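Local atomic coordinates of 6-phosphogluconate dehydrogenase (PDB entry 5U5G), a protein that probably reduces 2-oxopropylphosphonate with an NADP-type cofactor in the Pseudomonas route to the antibiotic fosfomycin, and belongs to the 6-phosphogluconate and 3-hydroxyisobutyrate dehydrogenase family. Residues A[98-103]-A[243-248]; A[136-141]-A[167-172]. All coordinates share one frame; numbering follows the deposited sequence.

Interaction 1 (A[98-103]-A[243-248]); sequences TIAPET and LELARR. With NAP (NADP nicotinamide-adenine-dinucleotide phosphate), chain E.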
ATOM      1  N   THR A  98       2.330 -19.086  -9.375  1.00 20.55           N
ATOM      2  CA  THR A  98       1.070 -18.860  -8.689  1.00 21.38           C
ATOM      3  C   THR A  98       0.013 -19.702  -9.387  1.00 20.34           C
ATOM      4  O   THR A  98      -0.283 -19.482 -10.564  1.00 20.35           O
ATOM      5  CB  THR A  98       0.693 -17.381  -8.670  1.00 22.80           C
ATOM      6  OG1 THR A  98       1.768 -16.639  -8.076  1.00 18.89           O
ATOM      7  CG2 THR A  98      -0.562 -17.189  -7.833  1.00 20.65           C
ATOM      8  N   ILE A  99      -0.524 -20.690  -8.666  1.00 19.79           N
ATOM      9  CA  ILE A  99      -1.461 -21.661  -9.217  1.00 18.04           C
ATOM     10  C   ILE A  99      -2.573 -21.869  -8.199  1.00 21.98           C
ATOM     11  O   ILE A  99      -2.451 -21.488  -7.032  1.00 23.42           O
ATOM     12  CB  ILE A  99      -0.791 -23.019  -9.538  1.00 21.91           C
ATOM     13  CG1 ILE A  99      -0.227 -23.636  -8.257  1.00 20.71           C
ATOM     14  CG2 ILE A  99       0.310 -22.883 -10.592  1.00 19.34           C
ATOM     15  CD1 ILE A  99       0.305 -25.053  -8.469  1.00 22.44           C
ATOM     16  N   ALA A 100      -3.659 -22.492  -8.659  1.00 20.28           N
ATOM     17  CA  ALA A 100      -4.804 -22.765  -7.799  1.00 21.32           C
ATOM     18  C   ALA A 100      -4.392 -23.644  -6.618  1.00 21.10           C
ATOM     19  O   ALA A 100      -3.591 -24.573  -6.782  1.00 22.93           O
ATOM     20  CB  ALA A 100      -5.908 -23.450  -8.603  1.00 23.75           C
ATOM     21  N   PRO A 101      -4.887 -23.355  -5.410  1.00 22.82           N
ATOM     22  CA  PRO A 101      -4.507 -24.166  -4.238  1.00 23.73           C
ATOM     23  C   PRO A 101      -4.825 -25.646  -4.394  1.00 23.19           C
ATOM     24  O   PRO A 101      -4.021 -26.485  -3.976  1.00 23.98           O
ATOM     25  CB  PRO A 101      -5.312 -23.516  -3.090  1.00 22.23           C
ATOM     26  CG  PRO A 101      -5.491 -22.067  -3.543  1.00 20.55           C
ATOM     27  CD  PRO A 101      -5.695 -22.176  -5.042  1.00 21.66           C
ATOM     28  N   GLU A 102      -5.958 -25.994  -5.010  1.00 23.27           N
ATOM     29  CA  GLU A 102      -6.273 -27.407  -5.218  1.00 29.83           C
ATOM     30  C   GLU A 102      -5.301 -28.072  -6.202  1.00 26.34           C
ATOM     31  O   GLU A 102      -4.971 -29.253  -6.032  1.00 24.07           O
ATOM     32  CB  GLU A 102      -7.736 -27.573  -5.682  1.00 28.99           C
ATOM     33  CG  GLU A 102      -8.094 -26.918  -7.030  1.00 28.96           C
ATOM     34  CD  GLU A 102      -8.615 -25.469  -6.899  1.00 38.88           C
ATOM     35  OE1 GLU A 102      -8.428 -24.842  -5.818  1.00 31.17           O
ATOM     36  OE2 GLU A 102      -9.219 -24.968  -7.888  1.00 31.62           O
ATOM     37  N   THR A 103      -4.816 -27.343  -7.215  1.00 22.26           N
ATOM     38  CA  THR A 103      -3.758 -27.895  -8.066  1.00 22.10           C
ATOM     39  C   THR A 103      -2.504 -28.183  -7.245  1.00 23.78           C
ATOM     40  O   THR A 103      -1.894 -29.257  -7.369  1.00 21.84           O
ATOM     41  CB  THR A 103      -3.423 -26.941  -9.217  1.00 23.54           C
ATOM     42  OG1 THR A 103      -4.625 -26.557  -9.894  1.00 25.84           O
ATOM     43  CG2 THR A 103      -2.453 -27.605 -10.231  1.00 19.73           C
ATOM     44  N   LEU A 243      -6.203 -12.796 -10.690  1.00 18.92           N
ATOM     45  CA  LEU A 243      -7.540 -12.294 -10.369  1.00 20.21           C
ATOM     46  C   LEU A 243      -8.596 -13.376 -10.571  1.00 21.77           C
ATOM     47  O   LEU A 243      -9.576 -13.462  -9.819  1.00 20.86           O
ATOM     48  CB  LEU A 243      -7.861 -11.080 -11.243  1.00 19.36           C
ATOM     49  CG  LEU A 243      -7.798  -9.640 -10.703  1.00 24.19           C
ATOM     50  CD1 LEU A 243      -7.684  -9.552  -9.177  1.00 18.32           C
ATOM     51  CD2 LEU A 243      -6.752  -8.795 -11.412  1.00 23.88           C
ATOM     52  N   GLU A 244      -8.420 -14.199 -11.600  1.00 20.23           N
ATOM     53  CA  GLU A 244      -9.348 -15.291 -11.848  1.00 24.23           C
ATOM     54  C   GLU A 244      -9.224 -16.376 -10.780  1.00 21.53           C
ATOM     55  O   GLU A 244     -10.229 -16.954 -10.355  1.00 22.53           O
ATOM     56  CB  GLU A 244      -9.103 -15.854 -13.249  1.00 25.60           C
ATOM     57  CG  GLU A 244      -9.992 -17.026 -13.634  1.00 32.10           C
ATOM     58  CD  GLU A 244     -11.456 -16.655 -13.683  1.00 40.06           C
ATOM     59  OE1 GLU A 244     -11.769 -15.448 -13.852  1.00 39.55           O
ATOM     60  OE2 GLU A 244     -12.294 -17.579 -13.550  1.00 45.88           O
ATOM     61  N   LEU A 245      -8.009 -16.656 -10.312  1.00 20.97           N
ATOM     62  CA  LEU A 245      -7.884 -17.564  -9.174  1.00 21.39           C
ATOM     63  C   LEU A 245      -8.641 -17.023  -7.962  1.00 23.80           C
ATOM     64  O   LEU A 245      -9.341 -17.775  -7.271  1.00 23.69           O
ATOM     65  CB  LEU A 245      -6.415 -17.802  -8.841  1.00 20.17           C
ATOM     66  CG  LEU A 245      -5.590 -18.498  -9.927  1.00 22.93           C
ATOM     67  CD1 LEU A 245      -4.122 -18.481  -9.554  1.00 21.39           C
ATOM     68  CD2 LEU A 245      -6.077 -19.926 -10.148  1.00 20.76           C
ATOM     69  N   ALA A 246      -8.559 -15.709  -7.726  1.00 19.85           N
ATOM     70  CA  ALA A 246      -9.275 -15.092  -6.610  1.00 22.26           C
ATOM     71  C   ALA A 246     -10.781 -15.106  -6.843  1.00 25.89           C
ATOM     72  O   ALA A 246     -11.560 -15.345  -5.908  1.00 23.86           O
ATOM     73  CB  ALA A 246      -8.787 -13.655  -6.407  1.00 17.39           C
ATOM     74  N   ARG A 247     -11.209 -14.827  -8.079  1.00 21.23           N
ATOM     75  CA  ARG A 247     -12.632 -14.833  -8.399  1.00 24.38           C
ATOM     76  C   ARG A 247     -13.258 -16.186  -8.099  1.00 28.65           C
ATOM     77  O   ARG A 247     -14.375 -16.259  -7.578  1.00 25.88           O
ATOM     78  CB  ARG A 247     -12.863 -14.474  -9.866  1.00 23.12           C
ATOM     79  CG  ARG A 247     -14.337 -14.257 -10.199  1.00 30.62           C
ATOM     80  CD  ARG A 247     -14.603 -14.231 -11.702  1.00 29.94           C
ATOM     81  NE  ARG A 247     -14.361 -15.528 -12.327  1.00 38.77           N
ATOM     82  CZ  ARG A 247     -15.206 -16.557 -12.265  1.00 45.33           C
ATOM     83  NH1 ARG A 247     -16.350 -16.440 -11.598  1.00 48.65           N
ATOM     84  NH2 ARG A 247     -14.908 -17.704 -12.863  1.00 40.02           N
ATOM     85  N   ARG A 248     -12.550 -17.268  -8.428  1.00 24.80           N
ATOM     86  CA  ARG A 248     -13.095 -18.596  -8.205  1.00 28.65           C
ATOM     87  C   ARG A 248     -13.207 -18.937  -6.726  1.00 27.18           C
ATOM     88  O   ARG A 248     -13.854 -19.931  -6.384  1.00 29.33           O
ATOM     89  CB  ARG A 248     -12.227 -19.621  -8.912  1.00 25.92           C
ATOM     90  CG  ARG A 248     -12.095 -19.427 -10.404  1.00 34.79           C
ATOM     91  CD  ARG A 248     -11.351 -20.617 -10.969  1.00 38.08           C
ATOM     92  NE  ARG A 248     -11.932 -21.872 -10.503  1.00 47.95           N
ATOM     93  CZ  ARG A 248     -11.353 -22.648  -9.593  1.00 52.48           C
ATOM     94  NH1 ARG A 248     -10.214 -22.240  -9.059  1.00 41.59           N
ATOM     95  NH2 ARG A 248     -11.895 -23.786  -9.159  1.00 50.53           N
TER
HETATM   96  PA  NAP E 301       5.745 -14.898 -18.369  1.00 21.92           P
HETATM   97  O1A NAP E 301       4.498 -14.769 -19.163  1.00 21.47           O
HETATM   98  O2A NAP E 301       6.814 -13.835 -18.424  1.00 22.98           O
HETATM   99  O5B NAP E 301       6.464 -16.360 -18.690  1.00 26.10           O
HETATM  100  C5B NAP E 301       5.475 -17.352 -18.560  1.00 21.06           C
HETATM  101  C4B NAP E 301       6.214 -18.708 -18.532  1.00 23.90           C
HETATM  102  O4B NAP E 301       5.296 -19.800 -18.544  1.00 21.02           O
HETATM  103  C3B NAP E 301       7.161 -18.812 -19.781  1.00 22.98           C
HETATM  104  O3B NAP E 301       8.292 -19.550 -19.432  1.00 25.37           O
HETATM  105  C2B NAP E 301       6.292 -19.669 -20.723  1.00 23.98           C
HETATM  106  O2B NAP E 301       6.972 -20.428 -21.598  1.00 19.87           O
HETATM  107  C1B NAP E 301       5.657 -20.625 -19.637  1.00 21.23           C
HETATM  108  N9A NAP E 301       4.479 -21.252 -20.204  1.00 21.84           N
HETATM  109  C8A NAP E 301       3.173 -20.738 -20.340  1.00 23.29           C
HETATM  110  N7A NAP E 301       2.324 -21.603 -20.959  1.00 22.40           N
HETATM  111  C5A NAP E 301       3.133 -22.714 -21.238  1.00 21.52           C
HETATM  112  C6A NAP E 301       2.868 -23.943 -21.867  1.00 24.38           C
HETATM  113  N6A NAP E 301       1.612 -24.238 -22.337  1.00 24.03           N
HETATM  114  N1A NAP E 301       3.839 -24.878 -22.032  1.00 25.97           N
HETATM  115  C2A NAP E 301       5.075 -24.542 -21.547  1.00 21.60           C
HETATM  116  N3A NAP E 301       5.478 -23.425 -20.924  1.00 22.32           N
HETATM  117  C4A NAP E 301       4.472 -22.509 -20.778  1.00 22.05           C
HETATM  118  O3  NAP E 301       5.064 -14.978 -16.877  1.00 24.01           O
HETATM  119  PN  NAP E 301       5.984 -14.427 -15.689  1.00 20.74           P
HETATM  120  O1N NAP E 301       7.353 -14.986 -15.695  1.00 23.16           O
HETATM  121  O2N NAP E 301       5.671 -12.999 -15.301  1.00 18.50           O
HETATM  122  O5D NAP E 301       5.258 -15.228 -14.319  1.00 23.44           O
HETATM  123  C5D NAP E 301       5.648 -16.525 -14.220  1.00 21.02           C
HETATM  124  C4D NAP E 301       5.117 -17.035 -12.893  1.00 23.07           C
HETATM  125  O4D NAP E 301       5.643 -16.227 -11.809  1.00 24.57           O
HETATM  126  C3D NAP E 301       3.540 -16.865 -12.861  1.00 21.37           C
HETATM  127  O3D NAP E 301       2.989 -17.954 -12.176  1.00 22.13           O
HETATM  128  C2D NAP E 301       3.350 -15.581 -12.083  1.00 21.09           C
HETATM  129  O2D NAP E 301       2.147 -15.538 -11.361  1.00 24.18           O
HETATM  130  C1D NAP E 301       4.544 -15.695 -11.080  1.00 23.85           C
HETATM  131  N1N NAP E 301       4.943 -14.395 -10.579  1.00 24.78           N
HETATM  132  C2N NAP E 301       5.320 -13.339 -11.451  1.00 24.72           C
HETATM  133  C3N NAP E 301       5.767 -12.154 -10.904  1.00 25.22           C
HETATM  134  C7N NAP E 301       6.195 -11.053 -11.772  1.00 25.77           C
HETATM  135  O7N NAP E 301       6.643  -9.993 -11.329  1.00 26.45           O
HETATM  136  N7N NAP E 301       6.156 -11.207 -13.146  1.00 25.78           N
HETATM  137  C4N NAP E 301       5.899 -11.961  -9.417  1.00 24.89           C
HETATM  138  C5N NAP E 301       5.462 -13.109  -8.622  1.00 21.95           C
HETATM  139  C6N NAP E 301       5.005 -14.226  -9.187  1.00 22.90           C
HETATM  140  P2B NAP E 301       7.440 -19.576 -23.169  1.00 21.74           P
HETATM  141  O1X NAP E 301       8.562 -18.737 -22.642  1.00 20.99           O
HETATM  142  O2X NAP E 301       7.823 -20.753 -24.073  1.00 20.24           O
HETATM  143  O3X NAP E 301       6.136 -18.879 -23.471  1.00 22.37           O

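Interaction 2 (A[136-141]-A[167-172]); sequences SAIVSG and GKAQRL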
ATOM      1  N   SER A 136      10.032 -12.087  -1.333  1.00 23.00           N
ATOM      2  CA  SER A 136       9.345 -12.768  -0.244  1.00 24.63           C
ATOM      3  C   SER A 136       8.778 -14.081  -0.764  1.00 21.59           C
ATOM      4  O   SER A 136       8.157 -14.117  -1.830  1.00 26.87           O
ATOM      5  CB  SER A 136       8.209 -11.920   0.334  1.00 23.47           C
ATOM      6  OG  SER A 136       8.682 -10.665   0.768  1.00 32.68           O
ATOM      7  N   ALA A 137       8.976 -15.148  -0.010  1.00 21.87           N
ATOM      8  CA  ALA A 137       8.425 -16.451  -0.352  1.00 26.42           C
ATOM      9  C   ALA A 137       7.388 -16.867   0.686  1.00 25.68           C
ATOM     10  O   ALA A 137       7.494 -16.524   1.869  1.00 26.80           O
ATOM     11  CB  ALA A 137       9.533 -17.512  -0.458  1.00 22.52           C
ATOM     12  N   ILE A 138       6.361 -17.575   0.214  1.00 25.43           N
ATOM     13  CA  ILE A 138       5.384 -18.266   1.053  1.00 26.33           C
ATOM     14  C   ILE A 138       5.480 -19.745   0.707  1.00 22.90           C
ATOM     15  O   ILE A 138       5.412 -20.108  -0.469  1.00 23.56           O
ATOM     16  CB  ILE A 138       3.953 -17.751   0.813  1.00 22.33           C
ATOM     17  CG1 ILE A 138       3.957 -16.236   0.594  1.00 23.96           C
ATOM     18  CG2 ILE A 138       3.027 -18.196   1.956  1.00 20.33           C
ATOM     19  CD1 ILE A 138       2.741 -15.728  -0.174  1.00 21.13           C
ATOM     20  N   VAL A 139       5.659 -20.593   1.711  1.00 26.09           N
ATOM     21  CA  VAL A 139       6.122 -21.958   1.467  1.00 26.40           C
ATOM     22  C   VAL A 139       5.211 -22.953   2.164  1.00 27.46           C
ATOM     23  O   VAL A 139       5.015 -22.873   3.384  1.00 25.72           O
ATOM     24  CB  VAL A 139       7.576 -22.163   1.937  1.00 26.69           C
ATOM     25  CG1 VAL A 139       8.048 -23.572   1.596  1.00 25.49           C
ATOM     26  CG2 VAL A 139       8.494 -21.124   1.324  1.00 25.39           C
ATOM     27  N   SER A 140       4.689 -23.911   1.395  1.00 23.59           N
ATOM     28  CA  SER A 140       3.965 -25.049   1.938  1.00 22.36           C
ATOM     29  C   SER A 140       4.653 -26.340   1.511  1.00 26.60           C
ATOM     30  O   SER A 140       5.244 -26.422   0.428  1.00 23.03           O
ATOM     31  CB  SER A 140       2.510 -25.083   1.464  1.00 25.07           C
ATOM     32  OG  SER A 140       1.778 -23.979   1.940  1.00 22.17           O
ATOM     33  N   GLY A 141       4.545 -27.354   2.357  1.00 21.97           N
ATOM     34  CA  GLY A 141       5.168 -28.629   2.090  1.00 25.76           C
ATOM     35  C   GLY A 141       5.832 -29.215   3.321  1.00 30.04           C
ATOM     36  O   GLY A 141       5.760 -28.647   4.419  1.00 22.37           O
ATOM     37  N   GLY A 167      -1.368 -26.184  -0.157  1.00 24.48           N
ATOM     38  CA  GLY A 167      -2.331 -25.244  -0.675  1.00 22.61           C
ATOM     39  C   GLY A 167      -2.402 -23.934   0.075  1.00 23.14           C
ATOM     40  O   GLY A 167      -2.956 -22.968  -0.458  1.00 22.24           O
ATOM     41  N   LYS A 168      -1.839 -23.865   1.287  1.00 24.10           N
ATOM     42  CA  LYS A 168      -1.976 -22.655   2.098  1.00 21.68           C
ATOM     43  C   LYS A 168      -1.152 -21.507   1.527  1.00 21.56           C
ATOM     44  O   LYS A 168      -1.596 -20.354   1.543  1.00 22.04           O
ATOM     45  CB  LYS A 168      -1.573 -22.926   3.548  1.00 19.44           C
ATOM     46  CG  LYS A 168      -1.760 -21.709   4.462  1.00 24.74           C
ATOM     47  CD  LYS A 168      -1.709 -22.087   5.952  1.00 27.30           C
ATOM     48  CE  LYS A 168      -2.004 -20.881   6.815  1.00 24.03           C
ATOM     49  NZ  LYS A 168      -1.963 -21.190   8.259  1.00 27.84           N
ATOM     50  N   ALA A 169       0.057 -21.799   1.037  1.00 20.87           N
ATOM     51  CA  ALA A 169       0.870 -20.750   0.436  1.00 21.54           C
ATOM     52  C   ALA A 169       0.157 -20.119  -0.751  1.00 21.08           C
ATOM     53  O   ALA A 169       0.167 -18.891  -0.907  1.00 21.27           O
ATOM     54  CB  ALA A 169       2.236 -21.305   0.017  1.00 23.46           C
ATOM     55  N   GLN A 170      -0.485 -20.935  -1.597  1.00 19.41           N
ATOM     56  CA  GLN A 170      -1.178 -20.354  -2.744  1.00 20.65           C
ATOM     57  C   GLN A 170      -2.386 -19.546  -2.297  1.00 21.09           C
ATOM     58  O   GLN A 170      -2.689 -18.507  -2.889  1.00 19.16           O
ATOM     59  CB  GLN A 170      -1.608 -21.429  -3.746  1.00 18.85           C
ATOM     60  CG  GLN A 170      -0.449 -22.120  -4.487  1.00 21.62           C
ATOM     61  CD  GLN A 170       0.348 -21.175  -5.381  1.00 21.19           C
ATOM     62  OE1 GLN A 170      -0.082 -20.058  -5.686  1.00 23.01           O
ATOM     63  NE2 GLN A 170       1.506 -21.624  -5.811  1.00 20.43           N
ATOM     64  N   ARG A 171      -3.090 -20.010  -1.262  1.00 20.40           N
ATOM     65  CA  ARG A 171      -4.216 -19.243  -0.736  1.00 18.87           C
ATOM     66  C   ARG A 171      -3.771 -17.845  -0.334  1.00 18.05           C
ATOM     67  O   ARG A 171      -4.411 -16.851  -0.693  1.00 19.54           O
ATOM     68  CB  ARG A 171      -4.844 -19.972   0.455  1.00 21.06           C
ATOM     69  CG  ARG A 171      -5.556 -21.253   0.058  1.00 23.48           C
ATOM     70  CD  ARG A 171      -6.123 -22.043   1.242  1.00 28.52           C
ATOM     71  NE  ARG A 171      -6.781 -23.240   0.719  1.00 34.42           N
ATOM     72  CZ  ARG A 171      -6.288 -24.476   0.780  1.00 35.95           C
ATOM     73  NH1 ARG A 171      -5.141 -24.729   1.400  1.00 35.91           N
ATOM     74  NH2 ARG A 171      -6.968 -25.473   0.240  1.00 41.37           N
ATOM     75  N   LEU A 172      -2.655 -17.757   0.397  1.00 18.79           N
ATOM     76  CA  LEU A 172      -2.144 -16.471   0.863  1.00 17.76           C
ATOM     77  C   LEU A 172      -1.636 -15.606  -0.292  1.00 19.22           C
ATOM     78  O   LEU A 172      -1.848 -14.383  -0.305  1.00 15.59           O
ATOM     79  CB  LEU A 172      -1.037 -16.720   1.883  1.00 17.87           C
ATOM     80  CG  LEU A 172      -1.570 -17.271   3.209  1.00 20.78           C
ATOM     81  CD1 LEU A 172      -0.458 -17.963   3.977  1.00 17.33           C
ATOM     82  CD2 LEU A 172      -2.176 -16.127   4.016  1.00 17.49           C
TER

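Interaction 1 (A[98-103]-A[243-248])
R248 reaches E102 end-on, NH1 and NH2 closing on the single oxygen OE2. The NH1 to OE2 distance is 3.1 Å, and NH1 meets the syn lone pair of that oxygen; NH2 also comes from the syn side but is tilted out of the carboxylate plane. Both N-H bonds are bent, and the carboxylate and guanidinium planes stand 59° apart, making this a forked salt bridge and not a flat bidentate pair. E102 gets there by a turn in its chain at chi2 (-91°), which swings OE2 toward the arginine. R247 is turned to E244 of its own segment, so R248 alone meets E102. Beside the ion pair, L245 supplies the apolar part: its CD2 lies 3.9 Å from A100 CB, while CD1 rests on the backbone, 4.0 Å from I99 C.

The T98 amide serves the cofactor: it gives a nearly straight hydrogen bond (167°) to the ribose hydroxyl O3D of NADP, 3.1 Å from T98 N to O3D. The T98 carbonyl accepts from K241, which also bonds the cofactor. I99 N donates to Q170.

A100 is the N-cap of helix 101-113, so the contact joins the loop after strand 92-95 and the start of that helix in the Rossmann-type nucleotide-binding domain to the end of helix 236-247 in the helical part of the chain. Helix 168-196 touches T98 and P101, V72 of helix 69-77 touches I99 and T103, and helix 257-273 packs on L243 and A246.

Interaction 2 (A[136-141]-A[167-172])
Apolar packing centres on A169, whose methyl group faces strand 135-139 at the start of helix 168-196. I138 CG2 lies 3.7 Å from A169 CB and 4.0 Å from L172 CD1, so one branch touches both residues on one side of the helix. CG2 lies anti to the backbone N while CG1 stands beside that N (chi1 -38°), which turns CG2 to the helix. A169 CB also sits 3.4 Å from the carbonyl oxygen I138 O, and the axes of 136-139 and 168-172 approach to 7.4 Å.

The polar link is the amide of A169, which donates to S140 OG at 2.9 Å with a bent N-H...O angle of 145°. The S140 hydroxyl is also within bonding distance of the V163 and E165 carbonyls, V163 O being its strongest partner; its single proton can serve one or be shared. G167 is the N-cap, and E120 on strand 117-124 takes the amides of G167 and Q170.

K168 extends away to a salt bridge with D200 of the second subunit, whose V207 and L199 pack on I138 and L172.

One hydroxyl for a first-turn amide without a carbonyl acceptor in the helix, and methyl groups elsewhere, imply a close, buried seat.

Helix 168-196 connects the two interactions: interaction 2 seats its first turn on strand 135-139, and the opposite flank of that turn meets 98-103 of interaction 1. Q170 OE1 lies 3.1 Å from I99 N in a probable hydrogen bond, and P101 packs on R171. Along the chain, interaction 2 falls inside the loop that interaction 1 closes. Interaction 2 is buried, the larger of the two and mostly apolar, and borders the second subunit. Interaction 1 is only partly buried, running from the cofactor ribose to an exposed ion pair, and no other chain touches it. Both bridge the nucleotide-binding and helical parts of the protein.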